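Local coordinates for vanadium-dependent bromoperoxidase (Corallina officinalis, PDB 1QHB), which uses hydrogen peroxide and bound vanadate to oxidise bromide and halogenate organic substrates, working as a dodecamer with one stabilising calcium ion per subunit, at residues A[510-513]-A[518-521]; A[238-243]-A[504-509]; A[51-56]-A[74-79]. All coordinates share one frame; numbering follows the deposited sequence.

Interaction 1 (A[510-513]-A[518-521]); sequences FEVD and KLVK
F510, E511 and V512 pair with K521, V520 and L519 as two short antiparallel strands, with axes at 135°. E511 and V520 form the hydrogen-bonded pair. E511 N donates to V520 O at 3.0 Å, and V520 N donates to E511 O at 2.8 Å. Nearer the turn, D513 N gives K518 O an almost straight bond of 2.9 Å (178° at the hydrogen).

E511 and V520 lie on the same face. V520 reaches diagonally across to D513 on the other strand, where V520 CG1 meets D513 OD1 at 3.5 Å. CG1 is anti to the carbonyl carbon of V520 (chi1 -71°), and V520 CG2 settles near E511 O at 3.8 Å. An alanine in place of V520 would probably leave a gap beside D513 and lose the methyl near E511 O. D513 and K518 run side by side, D513 CB to K518 CG 3.8 Å, without a salt bridge. D513 OD2 instead accepts from D515 N and E516 N, and K518 NZ pairs with E516. The edge of the F510 ring lies by V520 O, 3.6 Å from F510 CD1.

This beta hairpin is at the subunit surface, in sequence between strands 505-506 and 528-529, which pair with each other. Its V512 and L519 side chains touch R321 and L319, in the loop between strand 313-318 and helix 323-332.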
loop_
_atom_site.group_PDB
_atom_site.type_symbol
_atom_site.label_atom_id
_atom_site.label_comp_id
_atom_site.label_asym_id
_atom_site.label_seq_id
_atom_site.Cartn_x
_atom_site.Cartn_y
_atom_site.Cartn_z
ATOM N N PHE A 510 49.678 -34.094 19.003
ATOM C CA PHE A 510 50.541 -33.782 20.110
ATOM C C PHE A 510 49.808 -33.742 21.431
ATOM O O PHE A 510 48.619 -33.544 21.455
ATOM C CB PHE A 510 51.155 -32.398 19.913
ATOM C CG PHE A 510 52.137 -32.356 18.789
ATOM C CD1 PHE A 510 53.421 -32.853 18.951
ATOM C CD2 PHE A 510 51.738 -31.881 17.556
ATOM C CE1 PHE A 510 54.306 -32.846 17.871
ATOM C CE2 PHE A 510 52.614 -31.870 16.488
ATOM C CZ PHE A 510 53.901 -32.344 16.642
ATOM N N GLU A 511 50.504 -33.905 22.507
ATOM C CA GLU A 511 49.991 -33.788 23.877
ATOM C C GLU A 511 51.084 -33.076 24.702
ATOM O O GLU A 511 52.229 -33.005 24.211
ATOM C CB GLU A 511 49.740 -35.126 24.502
ATOM C CG GLU A 511 48.489 -35.861 24.073
ATOM C CD GLU A 511 48.488 -37.274 24.652
ATOM O OE1 GLU A 511 48.459 -37.318 25.895
ATOM O OE2 GLU A 511 48.513 -38.263 23.890
ATOM N N VAL A 512 50.757 -32.727 25.926
ATOM C CA VAL A 512 51.752 -32.060 26.784
ATOM C C VAL A 512 52.515 -33.179 27.511
ATOM O O VAL A 512 51.959 -34.136 28.019
ATOM C CB VAL A 512 51.090 -31.067 27.741
ATOM C CG1 VAL A 512 52.072 -30.444 28.731
ATOM C CG2 VAL A 512 50.393 -29.902 27.008
ATOM N N ASP A 513 53.832 -33.111 27.550
ATOM C CA ASP A 513 54.669 -34.106 28.207
ATOM C C ASP A 513 54.383 -34.216 29.691
ATOM O O ASP A 513 54.088 -33.275 30.433
ATOM C CB ASP A 513 56.121 -33.683 27.993
ATOM C CG ASP A 513 57.122 -34.706 28.482
ATOM O OD1 ASP A 513 57.222 -35.771 27.869
ATOM O OD2 ASP A 513 57.792 -34.509 29.497
ATOM N N LYS A 518 56.640 -29.215 27.613
ATOM C CA LYS A 518 56.836 -29.265 26.172
ATOM C C LYS A 518 55.795 -30.164 25.513
ATOM O O LYS A 518 55.086 -30.902 26.207
ATOM C CB LYS A 518 58.233 -29.795 25.865
ATOM C CG LYS A 518 58.420 -31.271 26.103
ATOM C CD LYS A 518 59.825 -31.699 25.685
ATOM C CE LYS A 518 60.093 -33.148 26.038
ATOM N NZ LYS A 518 61.504 -33.546 25.800
ATOM N N LEU A 519 55.699 -30.078 24.193
ATOM C CA LEU A 519 54.788 -30.907 23.442
ATOM C C LEU A 519 55.449 -32.200 23.013
ATOM O O LEU A 519 56.586 -32.122 22.573
ATOM C CB LEU A 519 54.405 -30.143 22.136
ATOM C CG LEU A 519 53.463 -28.967 22.313
ATOM C CD1 LEU A 519 53.166 -28.270 20.993
ATOM C CD2 LEU A 519 52.151 -29.405 22.965
ATOM N N VAL A 520 54.790 -33.353 23.082
ATOM C CA VAL A 520 55.361 -34.593 22.614
ATOM C C VAL A 520 54.338 -35.280 21.706
ATOM O O VAL A 520 53.145 -35.056 21.844
ATOM C CB VAL A 520 55.744 -35.643 23.673
ATOM C CG1 VAL A 520 56.962 -35.162 24.449
ATOM C CG2 VAL A 520 54.560 -35.963 24.585
ATOM N N LYS A 521 54.852 -36.111 20.818
ATOM C CA LYS A 521 53.964 -36.855 19.926
ATOM C C LYS A 521 53.082 -37.716 20.803
ATOM O O LYS A 521 53.520 -38.319 21.781
ATOM C CB LYS A 521 54.784 -37.575 18.869
ATOM C CG LYS A 521 53.995 -38.490 17.951
ATOM C CD LYS A 521 54.918 -39.383 17.135
ATOM C CE LYS A 521 54.131 -40.161 16.090
ATOM N NZ LYS A 521 55.038 -40.953 15.214
#

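Interaction 2 (A[238-243]-A[504-509]); sequences SQFIIV and FQIDQV
Q239 and F240 belong to an ST turn begun by S238. Q239 points toward the segment that runs from strand 505-506 to the next strand, and the end of F240 reaches it. S238 OG accepts from F240 N at 3.2 Å. It also bonds to E533 O of helix 530-548. Further on, Q239 O takes bonds from both I242 N and V243 N.

The Q239 side chain bends at chi2 (-62°), and its amide ends up beside Q508 and V509. Q239 OE1 is 3.9 Å from Q508 O, and the two do not bond directly. A water bridges them, donating to both, 2.7 Å from Q239 OE1 and 2.7 Å from Q508 O. Q239 OE1 also accepts from F510 N, just past the segment. Q239 NE2 comes within 3.7 Å of V509 CG1; the two side chains cross at about a right angle.

The second touch is apolar. F240 CZ meets I506 CD1 at 4.1 Å, with the methyl oblique to the ring. A342, I345 and L346 of helix 337-349 and L534 of helix 530-548 also pack on this ring.

The contact therefore has two chemical halves. One is a buried glutamine oxygen that serves a water and a backbone N-H. The other is a methyl-to-ring touch. The polar link between the two segments runs through the water, with the F510 N-H beside it.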
loop_
_atom_site.group_PDB
_atom_site.type_symbol
_atom_site.label_atom_id
_atom_site.label_comp_id
_atom_site.label_asym_id
_atom_site.label_seq_id
_atom_site.Cartn_x
_atom_site.Cartn_y
_atom_site.Cartn_z
ATOM N N SER A 238 42.202 -30.043 22.781
ATOM C CA SER A 238 42.158 -29.819 21.354
ATOM C C SER A 238 43.564 -29.479 20.955
ATOM O O SER A 238 44.226 -28.671 21.655
ATOM C CB SER A 238 41.212 -28.615 21.083
ATOM O OG SER A 238 41.352 -28.224 19.705
ATOM N N GLN A 239 44.003 -29.872 19.755
ATOM C CA GLN A 239 45.322 -29.465 19.293
ATOM C C GLN A 239 45.421 -27.948 19.258
ATOM O O GLN A 239 46.484 -27.339 19.421
ATOM C CB GLN A 239 45.576 -29.971 17.841
ATOM C CG GLN A 239 45.577 -31.504 17.737
ATOM C CD GLN A 239 46.720 -32.074 18.591
ATOM O OE1 GLN A 239 47.901 -31.824 18.313
ATOM N NE2 GLN A 239 46.287 -32.768 19.633
ATOM N N PHE A 240 44.328 -27.253 18.986
ATOM C CA PHE A 240 44.318 -25.814 18.775
ATOM C C PHE A 240 44.558 -24.958 20.005
ATOM O O PHE A 240 44.760 -23.723 19.831
ATOM C CB PHE A 240 42.969 -25.413 18.112
ATOM C CG PHE A 240 42.802 -26.019 16.733
ATOM C CD1 PHE A 240 43.750 -25.885 15.749
ATOM C CD2 PHE A 240 41.670 -26.736 16.433
ATOM C CE1 PHE A 240 43.553 -26.425 14.488
ATOM C CE2 PHE A 240 41.478 -27.310 15.188
ATOM C CZ PHE A 240 42.413 -27.161 14.216
ATOM N N ILE A 241 44.530 -25.544 21.191
ATOM C CA ILE A 241 44.830 -24.796 22.409
ATOM C C ILE A 241 46.211 -25.118 22.962
ATOM O O ILE A 241 46.600 -24.512 23.972
ATOM C CB ILE A 241 43.703 -24.979 23.442
ATOM C CG1 ILE A 241 43.535 -23.743 24.358
ATOM C CG2 ILE A 241 43.727 -26.272 24.208
ATOM C CD1 ILE A 241 42.362 -23.849 25.248
ATOM N N ILE A 242 47.010 -25.952 22.295
ATOM C CA ILE A 242 48.353 -26.259 22.724
ATOM C C ILE A 242 49.384 -26.149 21.614
ATOM O O ILE A 242 50.538 -25.859 21.947
ATOM C CB ILE A 242 48.556 -27.677 23.296
ATOM C CG1 ILE A 242 48.022 -28.755 22.345
ATOM C CG2 ILE A 242 47.974 -27.778 24.687
ATOM C CD1 ILE A 242 48.308 -30.165 22.847
ATOM N N VAL A 243 49.123 -26.384 20.331
ATOM C CA VAL A 243 50.206 -26.299 19.374
ATOM C C VAL A 243 50.313 -24.886 18.797
ATOM O O VAL A 243 49.353 -24.095 18.799
ATOM C CB VAL A 243 50.037 -27.243 18.171
ATOM C CG1 VAL A 243 49.751 -28.651 18.651
ATOM C CG2 VAL A 243 48.887 -26.762 17.275
ATOM N N PHE A 504 38.986 -32.180 6.566
ATOM C CA PHE A 504 40.397 -32.357 6.234
ATOM C C PHE A 504 41.027 -32.999 7.470
ATOM O O PHE A 504 40.598 -32.673 8.595
ATOM C CB PHE A 504 41.031 -31.021 5.925
ATOM C CG PHE A 504 42.484 -30.892 5.583
ATOM C CD1 PHE A 504 42.917 -31.149 4.315
ATOM C CD2 PHE A 504 43.427 -30.561 6.545
ATOM C CE1 PHE A 504 44.261 -31.031 3.999
ATOM C CE2 PHE A 504 44.765 -30.461 6.265
ATOM C CZ PHE A 504 45.191 -30.684 4.967
ATOM N N GLN A 505 41.978 -33.885 7.253
ATOM C CA GLN A 505 42.607 -34.586 8.359
ATOM C C GLN A 505 43.908 -33.949 8.836
ATOM O O GLN A 505 44.690 -33.292 8.157
ATOM C CB GLN A 505 42.823 -36.036 7.927
ATOM C CG GLN A 505 41.491 -36.742 7.726
ATOM C CD GLN A 505 41.576 -38.156 7.195
ATOM O OE1 GLN A 505 40.543 -38.792 7.011
ATOM N NE2 GLN A 505 42.756 -38.650 6.931
ATOM N N ILE A 506 44.087 -34.070 10.157
ATOM C CA ILE A 506 45.276 -33.653 10.876
ATOM C C ILE A 506 46.040 -34.928 11.246
ATOM O O ILE A 506 45.532 -35.812 11.953
ATOM C CB ILE A 506 44.932 -32.842 12.130
ATOM C CG1 ILE A 506 44.108 -31.573 11.788
ATOM C CG2 ILE A 506 46.201 -32.417 12.850
ATOM C CD1 ILE A 506 43.475 -30.958 13.026
ATOM N N ASP A 507 47.228 -35.071 10.704
ATOM C CA ASP A 507 48.039 -36.257 10.913
ATOM C C ASP A 507 49.037 -36.205 12.063
ATOM O O ASP A 507 49.480 -37.270 12.494
ATOM C CB ASP A 507 48.812 -36.556 9.614
ATOM C CG ASP A 507 47.868 -36.789 8.449
ATOM O OD1 ASP A 507 46.884 -37.538 8.627
ATOM O OD2 ASP A 507 48.121 -36.212 7.371
ATOM N N GLN A 508 49.419 -35.047 12.559
ATOM C CA GLN A 508 50.358 -34.899 13.662
ATOM C C GLN A 508 49.565 -34.604 14.937
ATOM O O GLN A 508 48.831 -33.605 14.993
ATOM C CB GLN A 508 51.325 -33.760 13.440
ATOM C CG GLN A 508 52.305 -33.820 12.285
ATOM C CD GLN A 508 53.239 -32.610 12.361
ATOM O OE1 GLN A 508 52.821 -31.453 12.256
ATOM N NE2 GLN A 508 54.524 -32.883 12.567
ATOM N N VAL A 509 49.598 -35.504 15.889
ATOM C CA VAL A 509 48.867 -35.387 17.122
ATOM C C VAL A 509 49.836 -35.202 18.269
ATOM O O VAL A 509 50.729 -36.022 18.460
ATOM C CB VAL A 509 47.950 -36.581 17.403
ATOM C CG1 VAL A 509 46.978 -36.281 18.538
ATOM C CG2 VAL A 509 47.118 -36.929 16.166
HETATM O O HOH W 1 48.480 -31.070 15.760
#

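Interaction 3 (A[51-56]-A[74-79]); sequences PSFIGS and DFLAFV
F75 O accepts from V79 N at 2.9 Å, an ordinary helical bond that fixes the backbone of helix 72-84 where the F75 ring leaves it to meet F53. No hydrogen bond crosses between 51-56 and 74-79. The contact is made by side-chain carbons.

The CG of F75 is anti to the backbone N (chi1 -178°), which sends the ring out from the helix onto a face of the F53 ring. The two rings meet obliquely, with planes at 31° and centroids 4.3 Å apart. F75 CD2 sits over the middle of the F53 ring and comes within 3.4 Å of F53 CE1. F75 CB lies over the same face and makes a CH-pi contact, 4.2 Å from the F53 ring centroid. The opposite face of F53 is covered near its rim by P51 CB, so the ring is held between a proline and a phenylalanine.

Two smaller touches flank the pair. L76 CD2 reaches F53 CZ at 3.9 Å, its side chain crossing that of F53 at about a right angle. S56 CB lies 3.9 Å from F75 CZ. L41 and I69 also pack on F53. L76 further touches N356 of a neighbouring subunit.

The S56 side chain is about 10 Å from that of R406, a residue of the vanadate-binding site, so the contact lies outside that site. F53 and S56 are the two ends of a type I beta turn, closed by S56 N bonding to F53 O. The arrangement is a beta turn packed on a helix through an aromatic pair.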
loop_
_atom_site.group_PDB
_atom_site.type_symbol
_atom_site.label_atom_id
_atom_site.label_comp_id
_atom_site.label_asym_id
_atom_site.label_seq_id
_atom_site.Cartn_x
_atom_site.Cartn_y
_atom_site.Cartn_z
ATOM N N PRO A 51 7.585 -17.091 48.677
ATOM C CA PRO A 51 8.572 -17.779 47.869
ATOM C C PRO A 51 9.926 -17.459 48.484
ATOM O O PRO A 51 10.188 -16.311 48.880
ATOM C CB PRO A 51 8.364 -17.250 46.459
ATOM C CG PRO A 51 7.626 -15.962 46.594
ATOM C CD PRO A 51 6.867 -16.002 47.897
ATOM N N SER A 52 10.785 -18.483 48.586
ATOM C CA SER A 52 12.095 -18.245 49.183
ATOM C C SER A 52 13.184 -17.987 48.143
ATOM O O SER A 52 14.274 -17.493 48.490
ATOM C CB SER A 52 12.470 -19.499 49.990
ATOM O OG SER A 52 12.504 -20.617 49.055
ATOM N N PHE A 53 12.946 -18.388 46.897
ATOM C CA PHE A 53 13.857 -18.189 45.784
ATOM C C PHE A 53 15.177 -18.916 45.943
ATOM O O PHE A 53 16.124 -18.492 45.294
ATOM C CB PHE A 53 14.105 -16.687 45.598
ATOM C CG PHE A 53 12.850 -15.992 45.133
ATOM C CD1 PHE A 53 12.220 -16.353 43.948
ATOM C CD2 PHE A 53 12.294 -15.004 45.927
ATOM C CE1 PHE A 53 11.019 -15.755 43.545
ATOM C CE2 PHE A 53 11.104 -14.382 45.535
ATOM C CZ PHE A 53 10.479 -14.772 44.343
ATOM N N ILE A 54 15.254 -20.075 46.636
ATOM C CA ILE A 54 16.497 -20.785 46.826
ATOM C C ILE A 54 17.044 -21.445 45.568
ATOM O O ILE A 54 18.213 -21.891 45.557
ATOM C CB ILE A 54 16.393 -21.889 47.932
ATOM C CG1 ILE A 54 15.378 -22.958 47.611
ATOM C CG2 ILE A 54 16.086 -21.272 49.319
ATOM C CD1 ILE A 54 15.295 -24.121 48.571
ATOM N N GLY A 55 16.203 -21.617 44.525
ATOM C CA GLY A 55 16.724 -22.334 43.331
ATOM C C GLY A 55 16.990 -21.290 42.245
ATOM O O GLY A 55 17.244 -21.674 41.102
ATOM N N SER A 56 16.994 -20.012 42.637
ATOM C CA SER A 56 17.170 -18.929 41.706
ATOM C C SER A 56 18.451 -18.124 41.895
ATOM O O SER A 56 18.991 -18.031 43.001
ATOM C CB SER A 56 16.000 -17.890 41.852
ATOM O OG SER A 56 14.776 -18.595 41.601
ATOM N N ASP A 74 13.052 -7.947 47.122
ATOM C CA ASP A 74 14.312 -7.572 46.456
ATOM C C ASP A 74 14.461 -8.390 45.175
ATOM O O ASP A 74 14.888 -7.814 44.211
ATOM C CB ASP A 74 15.511 -7.860 47.347
ATOM C CG ASP A 74 15.594 -6.937 48.553
ATOM O OD1 ASP A 74 15.005 -5.832 48.513
ATOM O OD2 ASP A 74 16.261 -7.286 49.545
ATOM N N PHE A 75 14.068 -9.681 45.192
ATOM C CA PHE A 75 14.167 -10.462 43.953
ATOM C C PHE A 75 13.106 -10.050 42.941
ATOM O O PHE A 75 13.404 -9.871 41.768
ATOM C CB PHE A 75 14.060 -11.953 44.271
ATOM C CG PHE A 75 14.199 -12.811 43.042
ATOM C CD1 PHE A 75 15.426 -13.139 42.579
ATOM C CD2 PHE A 75 13.076 -13.294 42.363
ATOM C CE1 PHE A 75 15.611 -13.931 41.451
ATOM C CE2 PHE A 75 13.233 -14.075 41.240
ATOM C CZ PHE A 75 14.497 -14.421 40.800
ATOM N N LEU A 76 11.888 -9.826 43.376
ATOM C CA LEU A 76 10.771 -9.422 42.523
ATOM C C LEU A 76 11.016 -8.064 41.892
ATOM O O LEU A 76 10.686 -7.875 40.734
ATOM C CB LEU A 76 9.448 -9.449 43.279
ATOM C CG LEU A 76 9.043 -10.834 43.769
ATOM C CD1 LEU A 76 7.927 -10.788 44.795
ATOM C CD2 LEU A 76 8.697 -11.739 42.575
ATOM N N ALA A 77 11.695 -7.149 42.570
ATOM C CA ALA A 77 12.020 -5.830 41.995
ATOM C C ALA A 77 13.114 -6.006 40.955
ATOM O O ALA A 77 13.107 -5.381 39.885
ATOM C CB ALA A 77 12.484 -4.849 43.072
ATOM N N PHE A 78 14.061 -6.913 41.243
ATOM C CA PHE A 78 15.154 -7.250 40.334
ATOM C C PHE A 78 14.612 -7.813 39.021
ATOM O O PHE A 78 15.075 -7.438 37.923
ATOM C CB PHE A 78 16.025 -8.286 41.016
ATOM C CG PHE A 78 17.134 -8.950 40.245
ATOM C CD1 PHE A 78 18.154 -8.215 39.683
ATOM C CD2 PHE A 78 17.171 -10.329 40.119
ATOM C CE1 PHE A 78 19.190 -8.849 38.995
ATOM C CE2 PHE A 78 18.182 -10.964 39.431
ATOM C CZ PHE A 78 19.205 -10.212 38.870
ATOM N N VAL A 79 13.625 -8.690 39.079
ATOM C CA VAL A 79 13.004 -9.229 37.859
ATOM C C VAL A 79 12.350 -8.125 37.051
ATOM O O VAL A 79 12.495 -8.025 35.827
ATOM C CB VAL A 79 11.997 -10.339 38.215
ATOM C CG1 VAL A 79 11.199 -10.780 36.996
ATOM C CG2 VAL A 79 12.873 -11.500 38.691
#

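From the N terminus, interaction 3 comes first. It closes a short loop of 17 residues between 51-56 and 74-79, and packs the turn at 51-56 on helix 72-84. Interaction 2 spans far more chain: 260 residues, many of them helical, separate 238-243 from 504-509. Interaction 1 follows at once as a local hairpin with four residues between its segments. The three are in series; none nests in or crosses another. Interactions 1 and 2 touch: the 238-243 loop holds both the 504-509 segment and the hairpin that follows it. Interaction 3 lies on the opposite side of the chain's centre, its centre 46 Å from that of interaction 2.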